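Local coordinates for protein type III effector NopAA (Sinorhizobium fredii USDA 257, PDB 6SDU) that hydrolyses xyloglucan as a glycoside hydrolase family 12 enzyme delivered by the bacterial type III secretion system, and binds beta-D-glucopyranose units of cellobiose in its cleft, at residues D109-D112 and H117-M120; S193-I198 and G202-I207. All coordinates share one frame; numbering follows the deposited sequence.

Contact 1: D109-D112 and H117-M120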
ATOM      1  N   ASP A 109      -2.926  -0.575  -1.409  1.00 28.09           N
ATOM      2  CA  ASP A 109      -3.317  -1.954  -1.113  1.00 29.93           C
ATOM      3  C   ASP A 109      -4.731  -2.129  -1.662  1.00 33.67           C
ATOM      4  O   ASP A 109      -5.696  -1.623  -1.087  1.00 37.79           O
ATOM      5  CB  ASP A 109      -3.241  -2.234   0.394  1.00 30.07           C
ATOM      6  CG  ASP A 109      -2.906  -3.695   0.724  1.00 33.04           C
ATOM      7  OD1 ASP A 109      -2.194  -4.374  -0.055  1.00 36.01           O
ATOM      8  OD2 ASP A 109      -3.382  -4.172   1.770  1.00 42.67           O
ATOM      9  N   ILE A 110      -4.860  -2.800  -2.800  1.00 37.52           N
ATOM     10  CA  ILE A 110      -6.140  -2.949  -3.475  1.00 27.65           C
ATOM     11  C   ILE A 110      -6.592  -4.402  -3.356  1.00 31.32           C
ATOM     12  O   ILE A 110      -5.847  -5.323  -3.709  1.00 30.73           O
ATOM     13  CB  ILE A 110      -6.043  -2.492  -4.941  1.00 30.97           C
ATOM     14  CG1 ILE A 110      -5.612  -1.035  -4.994  1.00 28.61           C
ATOM     15  CG2 ILE A 110      -7.403  -2.689  -5.707  1.00 28.83           C
ATOM     16  CD1 ILE A 110      -4.844  -0.688  -6.231  1.00 22.17           C
ATOM     17  N   TRP A 111      -7.815  -4.607  -2.867  1.00 33.38           N
ATOM     18  CA  TRP A 111      -8.352  -5.940  -2.636  1.00 33.51           C
ATOM     19  C   TRP A 111      -9.587  -6.198  -3.491  1.00 33.06           C
ATOM     20  O   TRP A 111     -10.324  -5.278  -3.840  1.00 36.66           O
ATOM     21  CB  TRP A 111      -8.749  -6.127  -1.186  1.00 31.36           C
ATOM     22  CG  TRP A 111      -7.624  -6.057  -0.216  1.00 30.32           C
ATOM     23  CD1 TRP A 111      -7.093  -4.933   0.384  1.00 23.49           C
ATOM     24  CD2 TRP A 111      -6.876  -7.167   0.266  1.00 28.12           C
ATOM     25  NE1 TRP A 111      -6.043  -5.299   1.217  1.00 29.30           N
ATOM     26  CE2 TRP A 111      -5.905  -6.665   1.167  1.00 26.86           C
ATOM     27  CE3 TRP A 111      -6.927  -8.544   0.020  1.00 27.31           C
ATOM     28  CZ2 TRP A 111      -5.009  -7.499   1.835  1.00 37.12           C
ATOM     29  CZ3 TRP A 111      -6.034  -9.377   0.680  1.00 31.84           C
ATOM     30  CH2 TRP A 111      -5.083  -8.851   1.576  1.00 32.74           C
ATOM     31  N   ASP A 112      -9.824  -7.456  -3.815  1.00 34.36           N
ATOM     32  CA  ASP A 112     -11.122  -7.769  -4.381  1.00 34.58           C
ATOM     33  C   ASP A 112     -12.073  -8.118  -3.239  1.00 39.16           C
ATOM     34  O   ASP A 112     -11.660  -8.270  -2.087  1.00 40.08           O
ATOM     35  CB  ASP A 112     -11.009  -8.883  -5.415  1.00 41.99           C
ATOM     36  CG  ASP A 112     -10.621 -10.218  -4.831  1.00 44.70           C
ATOM     37  OD1 ASP A 112      -9.920 -10.265  -3.799  1.00 50.03           O
ATOM     38  OD2 ASP A 112     -11.009 -11.236  -5.438  1.00 41.97           O
ATOM     39  N   HIS A 117      -7.431 -11.889  -4.026  1.00 34.81           N
ATOM     40  CA  HIS A 117      -6.434 -11.184  -4.820  1.00 32.86           C
ATOM     41  C   HIS A 117      -6.101  -9.862  -4.158  1.00 28.91           C
ATOM     42  O   HIS A 117      -7.000  -9.077  -3.835  1.00 34.83           O
ATOM     43  CB  HIS A 117      -6.948 -10.950  -6.246  1.00 39.11           C
ATOM     44  CG  HIS A 117      -7.235 -12.220  -6.970  1.00 41.09           C
ATOM     45  ND1 HIS A 117      -8.494 -12.779  -7.014  1.00 46.17           N
ATOM     46  CD2 HIS A 117      -6.416 -13.067  -7.643  1.00 43.02           C
ATOM     47  CE1 HIS A 117      -8.446 -13.904  -7.708  1.00 45.91           C
ATOM     48  NE2 HIS A 117      -7.197 -14.099  -8.105  1.00 43.77           N
ATOM     49  N   GLU A 118      -4.806  -9.626  -3.959  1.00 31.55           N
ATOM     50  CA  GLU A 118      -4.280  -8.395  -3.388  1.00 25.65           C
ATOM     51  C   GLU A 118      -3.333  -7.763  -4.403  1.00 28.19           C
ATOM     52  O   GLU A 118      -2.422  -8.434  -4.907  1.00 25.32           O
ATOM     53  CB  GLU A 118      -3.547  -8.708  -2.078  1.00 26.48           C
ATOM     54  CG  GLU A 118      -3.144  -7.526  -1.311  1.00 30.96           C
ATOM     55  CD  GLU A 118      -2.207  -7.870  -0.148  1.00 39.49           C
ATOM     56  OE1 GLU A 118      -1.946  -9.071   0.107  1.00 37.38           O
ATOM     57  OE2 GLU A 118      -1.734  -6.923   0.499  1.00 31.67           O
ATOM     58  N   ILE A 119      -3.570  -6.497  -4.742  1.00 30.36           N
ATOM     59  CA  ILE A 119      -2.714  -5.758  -5.675  1.00 30.31           C
ATOM     60  C   ILE A 119      -2.086  -4.583  -4.925  1.00 32.18           C
ATOM     61  O   ILE A 119      -2.803  -3.731  -4.377  1.00 31.98           O
ATOM     62  CB  ILE A 119      -3.481  -5.273  -6.915  1.00 29.30           C
ATOM     63  CG1 ILE A 119      -4.094  -6.468  -7.671  1.00 30.72           C
ATOM     64  CG2 ILE A 119      -2.542  -4.431  -7.835  1.00 22.91           C
ATOM     65  CD1 ILE A 119      -5.516  -6.813  -7.249  1.00 36.35           C
ATOM     66  N   MET A 120      -0.751  -4.547  -4.885  1.00 32.97           N
ATOM     67  CA  MET A 120       0.011  -3.517  -4.182  1.00 28.29           C
ATOM     68  C   MET A 120       0.725  -2.626  -5.186  1.00 30.48           C
ATOM     69  O   MET A 120       1.261  -3.110  -6.190  1.00 31.91           O
ATOM     70  CB  MET A 120       1.058  -4.123  -3.234  1.00 25.94           C
ATOM     71  CG  MET A 120       0.549  -5.122  -2.180  1.00 33.83           C
ATOM     72  SD  MET A 120       1.714  -5.248  -0.793  1.00 30.21           S
ATOM     73  CE  MET A 120       1.338  -3.713   0.043  1.00 32.61           C
TER

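Contact 2: S193-I198 and G202-I207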
ATOM      1  N   SER A 193      -6.933   0.899 -15.140  1.00 39.01           N
ATOM      2  CA  SER A 193      -6.015   0.416 -16.174  1.00 41.15           C
ATOM      3  C   SER A 193      -5.018  -0.595 -15.633  1.00 45.02           C
ATOM      4  O   SER A 193      -4.624  -1.522 -16.349  1.00 44.54           O
ATOM      5  CB  SER A 193      -5.244   1.589 -16.784  1.00 49.86           C
ATOM      6  OG  SER A 193      -6.093   2.445 -17.522  1.00 58.37           O
ATOM      7  N   ILE A 194      -4.533  -0.393 -14.401  1.00 44.24           N
ATOM      8  CA  ILE A 194      -3.582  -1.343 -13.830  1.00 29.72           C
ATOM      9  C   ILE A 194      -4.252  -2.688 -13.626  1.00 31.38           C
ATOM     10  O   ILE A 194      -3.690  -3.733 -13.971  1.00 38.21           O
ATOM     11  CB  ILE A 194      -2.985  -0.794 -12.519  1.00 32.42           C
ATOM     12  CG1 ILE A 194      -2.056   0.392 -12.817  1.00 40.48           C
ATOM     13  CG2 ILE A 194      -2.255  -1.903 -11.764  1.00 29.45           C
ATOM     14  CD1 ILE A 194      -1.593   1.156 -11.571  1.00 47.58           C
ATOM     15  N   LEU A 195      -5.474  -2.689 -13.087  1.00 40.97           N
ATOM     16  CA  LEU A 195      -6.208  -3.936 -12.921  1.00 36.86           C
ATOM     17  C   LEU A 195      -6.510  -4.573 -14.280  1.00 41.45           C
ATOM     18  O   LEU A 195      -6.441  -5.801 -14.434  1.00 42.94           O
ATOM     19  CB  LEU A 195      -7.495  -3.668 -12.143  1.00 28.92           C
ATOM     20  CG  LEU A 195      -7.273  -3.184 -10.711  1.00 36.84           C
ATOM     21  CD1 LEU A 195      -8.586  -2.829 -10.003  1.00 35.53           C
ATOM     22  CD2 LEU A 195      -6.471  -4.238  -9.918  1.00 35.97           C
ATOM     23  N   GLN A 196      -6.800  -3.746 -15.291  1.00 42.58           N
ATOM     24  CA  GLN A 196      -7.062  -4.273 -16.629  1.00 40.94           C
ATOM     25  C   GLN A 196      -5.824  -4.961 -17.191  1.00 39.79           C
ATOM     26  O   GLN A 196      -5.924  -6.045 -17.773  1.00 37.88           O
ATOM     27  CB  GLN A 196      -7.529  -3.149 -17.554  1.00 38.52           C
ATOM     28  CG  GLN A 196      -8.977  -2.751 -17.336  1.00 53.36           C
ATOM     29  CD  GLN A 196      -9.404  -1.516 -18.123  1.00 63.05           C
ATOM     30  OE1 GLN A 196      -8.577  -0.705 -18.549  1.00 63.80           O
ATOM     31  NE2 GLN A 196     -10.711  -1.376 -18.322  1.00 67.32           N
ATOM     32  N   TRP A 197      -4.640  -4.370 -16.978  1.00 40.51           N
ATOM     33  CA  TRP A 197      -3.401  -4.992 -17.441  1.00 38.78           C
ATOM     34  C   TRP A 197      -3.120  -6.305 -16.710  1.00 45.32           C
ATOM     35  O   TRP A 197      -2.668  -7.280 -17.327  1.00 42.68           O
ATOM     36  CB  TRP A 197      -2.238  -4.017 -17.268  1.00 35.02           C
ATOM     37  CG  TRP A 197      -0.904  -4.565 -17.735  1.00 47.72           C
ATOM     38  CD1 TRP A 197      -0.331  -4.409 -18.976  1.00 53.97           C
ATOM     39  CD2 TRP A 197       0.018  -5.359 -16.970  1.00 47.58           C
ATOM     40  NE1 TRP A 197       0.889  -5.057 -19.023  1.00 57.11           N
ATOM     41  CE2 TRP A 197       1.130  -5.636 -17.802  1.00 57.59           C
ATOM     42  CE3 TRP A 197       0.019  -5.850 -15.657  1.00 49.09           C
ATOM     43  CZ2 TRP A 197       2.221  -6.389 -17.365  1.00 57.19           C
ATOM     44  CZ3 TRP A 197       1.107  -6.595 -15.225  1.00 46.41           C
ATOM     45  CH2 TRP A 197       2.191  -6.858 -16.077  1.00 53.65           C
ATOM     46  N   ILE A 198      -3.387  -6.355 -15.397  1.00 43.35           N
ATOM     47  CA  ILE A 198      -3.165  -7.583 -14.639  1.00 47.88           C
ATOM     48  C   ILE A 198      -4.127  -8.673 -15.097  1.00 47.82           C
ATOM     49  O   ILE A 198      -3.766  -9.855 -15.155  1.00 45.73           O
ATOM     50  CB  ILE A 198      -3.286  -7.322 -13.126  1.00 48.72           C
ATOM     51  CG1 ILE A 198      -2.261  -6.281 -12.667  1.00 54.06           C
ATOM     52  CG2 ILE A 198      -3.080  -8.619 -12.360  1.00 49.02           C
ATOM     53  CD1 ILE A 198      -2.437  -5.839 -11.211  1.00 45.50           C
ATOM     54  N   GLY A 202      -3.756 -12.679 -17.178  1.00 46.47           N
ATOM     55  CA  GLY A 202      -4.454 -13.859 -16.714  1.00 55.71           C
ATOM     56  C   GLY A 202      -4.418 -14.150 -15.230  1.00 53.21           C
ATOM     57  O   GLY A 202      -4.766 -15.269 -14.837  1.00 54.18           O
ATOM     58  N   TYR A 203      -4.043 -13.176 -14.387  1.00 52.72           N
ATOM     59  CA  TYR A 203      -4.034 -13.414 -12.939  1.00 51.05           C
ATOM     60  C   TYR A 203      -5.439 -13.540 -12.360  1.00 52.18           C
ATOM     61  O   TYR A 203      -5.633 -14.276 -11.388  1.00 59.72           O
ATOM     62  CB  TYR A 203      -3.257 -12.317 -12.223  1.00 44.95           C
ATOM     63  CG  TYR A 203      -1.787 -12.455 -12.477  1.00 45.82           C
ATOM     64  CD1 TYR A 203      -1.043 -13.449 -11.848  1.00 40.95           C
ATOM     65  CD2 TYR A 203      -1.147 -11.629 -13.395  1.00 47.34           C
ATOM     66  CE1 TYR A 203       0.320 -13.592 -12.101  1.00 47.63           C
ATOM     67  CE2 TYR A 203       0.203 -11.762 -13.660  1.00 50.69           C
ATOM     68  CZ  TYR A 203       0.933 -12.743 -13.011  1.00 52.34           C
ATOM     69  OH  TYR A 203       2.273 -12.877 -13.284  1.00 46.29           O
ATOM     70  N   PHE A 204      -6.416 -12.825 -12.917  1.00 52.75           N
ATOM     71  CA  PHE A 204      -7.806 -12.933 -12.493  1.00 52.18           C
ATOM     72  C   PHE A 204      -8.702 -12.525 -13.658  1.00 49.99           C
ATOM     73  O   PHE A 204      -8.232 -12.015 -14.677  1.00 49.80           O
ATOM     74  CB  PHE A 204      -8.107 -12.081 -11.243  1.00 45.84           C
ATOM     75  CG  PHE A 204      -7.538 -10.682 -11.286  1.00 41.99           C
ATOM     76  CD1 PHE A 204      -8.024  -9.730 -12.188  1.00 45.83           C
ATOM     77  CD2 PHE A 204      -6.527 -10.306 -10.403  1.00 37.76           C
ATOM     78  CE1 PHE A 204      -7.488  -8.433 -12.223  1.00 50.83           C
ATOM     79  CE2 PHE A 204      -5.983  -9.007 -10.430  1.00 40.24           C
ATOM     80  CZ  PHE A 204      -6.470  -8.068 -11.336  1.00 45.35           C
ATOM     81  N   GLY A 205     -10.003 -12.778 -13.497  1.00 45.57           N
ATOM     82  CA  GLY A 205     -11.029 -12.437 -14.479  1.00 48.46           C
ATOM     83  C   GLY A 205     -11.684 -11.097 -14.196  1.00 54.78           C
ATOM     84  O   GLY A 205     -11.001 -10.140 -13.810  1.00 61.46           O
ATOM     85  N   ASP A 206     -13.004 -11.011 -14.398  1.00 52.99           N
ATOM     86  CA  ASP A 206     -13.770  -9.798 -14.105  1.00 55.45           C
ATOM     87  C   ASP A 206     -13.953  -9.731 -12.589  1.00 50.11           C
ATOM     88  O   ASP A 206     -14.967 -10.127 -12.008  1.00 42.97           O
ATOM     89  CB  ASP A 206     -15.102  -9.775 -14.844  1.00 58.74           C
ATOM     90  CG  ASP A 206     -15.810  -8.428 -14.720  1.00 68.58           C
ATOM     91  OD1 ASP A 206     -15.100  -7.410 -14.544  1.00 70.54           O
ATOM     92  OD2 ASP A 206     -17.060  -8.381 -14.815  1.00 59.80           O
ATOM     93  N   ILE A 207     -12.902  -9.243 -11.949  1.00 52.10           N
ATOM     94  CA  ILE A 207     -12.825  -9.150 -10.501  1.00 51.70           C
ATOM     95  C   ILE A 207     -13.813  -8.105  -9.988  1.00 49.57           C
ATOM     96  O   ILE A 207     -13.994  -7.039 -10.600  1.00 59.02           O
ATOM     97  CB  ILE A 207     -11.362  -8.792 -10.190  1.00 54.37           C
ATOM     98  CG1 ILE A 207     -10.998  -8.810  -8.731  1.00 62.76           C
ATOM     99  CG2 ILE A 207     -11.013  -7.421 -10.753  1.00 61.26           C
ATOM    100  CD1 ILE A 207      -9.566  -8.312  -8.545  1.00 62.83           C
TER

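Contact 1: D109-D112 and H117-M120
Trp111 and Glu118 lie side by side, with the carboxylate turned only 11° from the indole plane. Glu118 CG sits over one face of the six-membered ring, 3.6 Å from its centroid, as a CH-pi contact. With CG anti to the backbone N (chi1 -171°) and an extended chain, the glutamate runs along that face. Its OE2 comes within 2.6 Å of Asp109 OD1. Trp111 NE1 donates to Asp109 OD2 at 2.9 Å, meeting the oxygen from above the carboxylate plane. Glu118 OE1 is bonded to His173. At the hairpin end, Asp112 OD2 lies at the edge of the His117 ring and takes a weak bond from ND1 (3.3 Å). Asp112 OD1 accepts His117 N at 3.0 Å, and OD2 also bonds Ser114 in the turn. Ile110 and Ile119 form the antiparallel hydrogen-bonded pair. Met120 belongs to the glucose pocket and touches the bound sugar. Strands 103-112 and 117-125 form a beta hairpin in the larger sheet of the beta-sandwich (jelly-roll) fold of glycoside hydrolase family 12. Strands 208-218 and 174-180 flank this hairpin within that sheet. On the face of Ile110 and Ile119, helix 191-200 packs through Ile191, Leu195 and Ile198.

Contact 2: S193-I198 and G202-I207
Phe204 meets Ile198 and Leu195 through the far end of its ring. Its CB and CG contact neither residue closely. CG sits between the backbone N and the carbonyl carbon (chi1 45°), which sends the ring back to the helix. Further out, CE1 comes to 3.6 Å from Leu195 O. CE2, on the other side of the tip, meets Ile198 CG2 at 3.5 Å. At the tip, CZ touches the same methyl and also Ile198 CB, the latter at 3.7 Å. Leu195 CD2 reaches CZ more loosely, at 4.1 Å. Within the loop itself, Ile207 CD1 covers one face of the ring over its centre. Ile198 CG2 has a second aromatic neighbour. It packs on Tyr203 CB at 3.7 Å, so the one methyl touches both aromatic side chains. The carbonyl of Ile198 lies at the edge of the tyrosine ring, near its plane, and Tyr203 N gives its O a weak bond of 3.4 Å. Beyond this loop, Phe204 meets the His117 ring edge-to-face and also touches Ile119. Tyr203 packs on Ile176 and Val151. Gly202 leaves the helix with a positive phi of 84°. This is a Schellman motif, a common way of ending an alpha helix, and here the chain then turns back along helix 191-200 before entering strand 208-218.

Contact 1 is a buried beta hairpin pairing, its centre about 9 Å from the centre of the chain. Contact 2 lies farther out, its centre about 18 Å from that point, and is partly buried. The first relies on regular backbone bonds and acidic side chains, and reaches the sugar pocket. The second is mostly apolar, with one weak backbone bond at a helix end. Their centres are about 11 Å apart, and they meet directly. Ile119 CD1 packs on Leu195 CD2 at 3.8 Å, and Asp112 CB on Ile207 CG1 at 3.3 Å. The helix and loop of 193-198 and 202-207 thus cover one face of the hairpin 109-112 and 117-120.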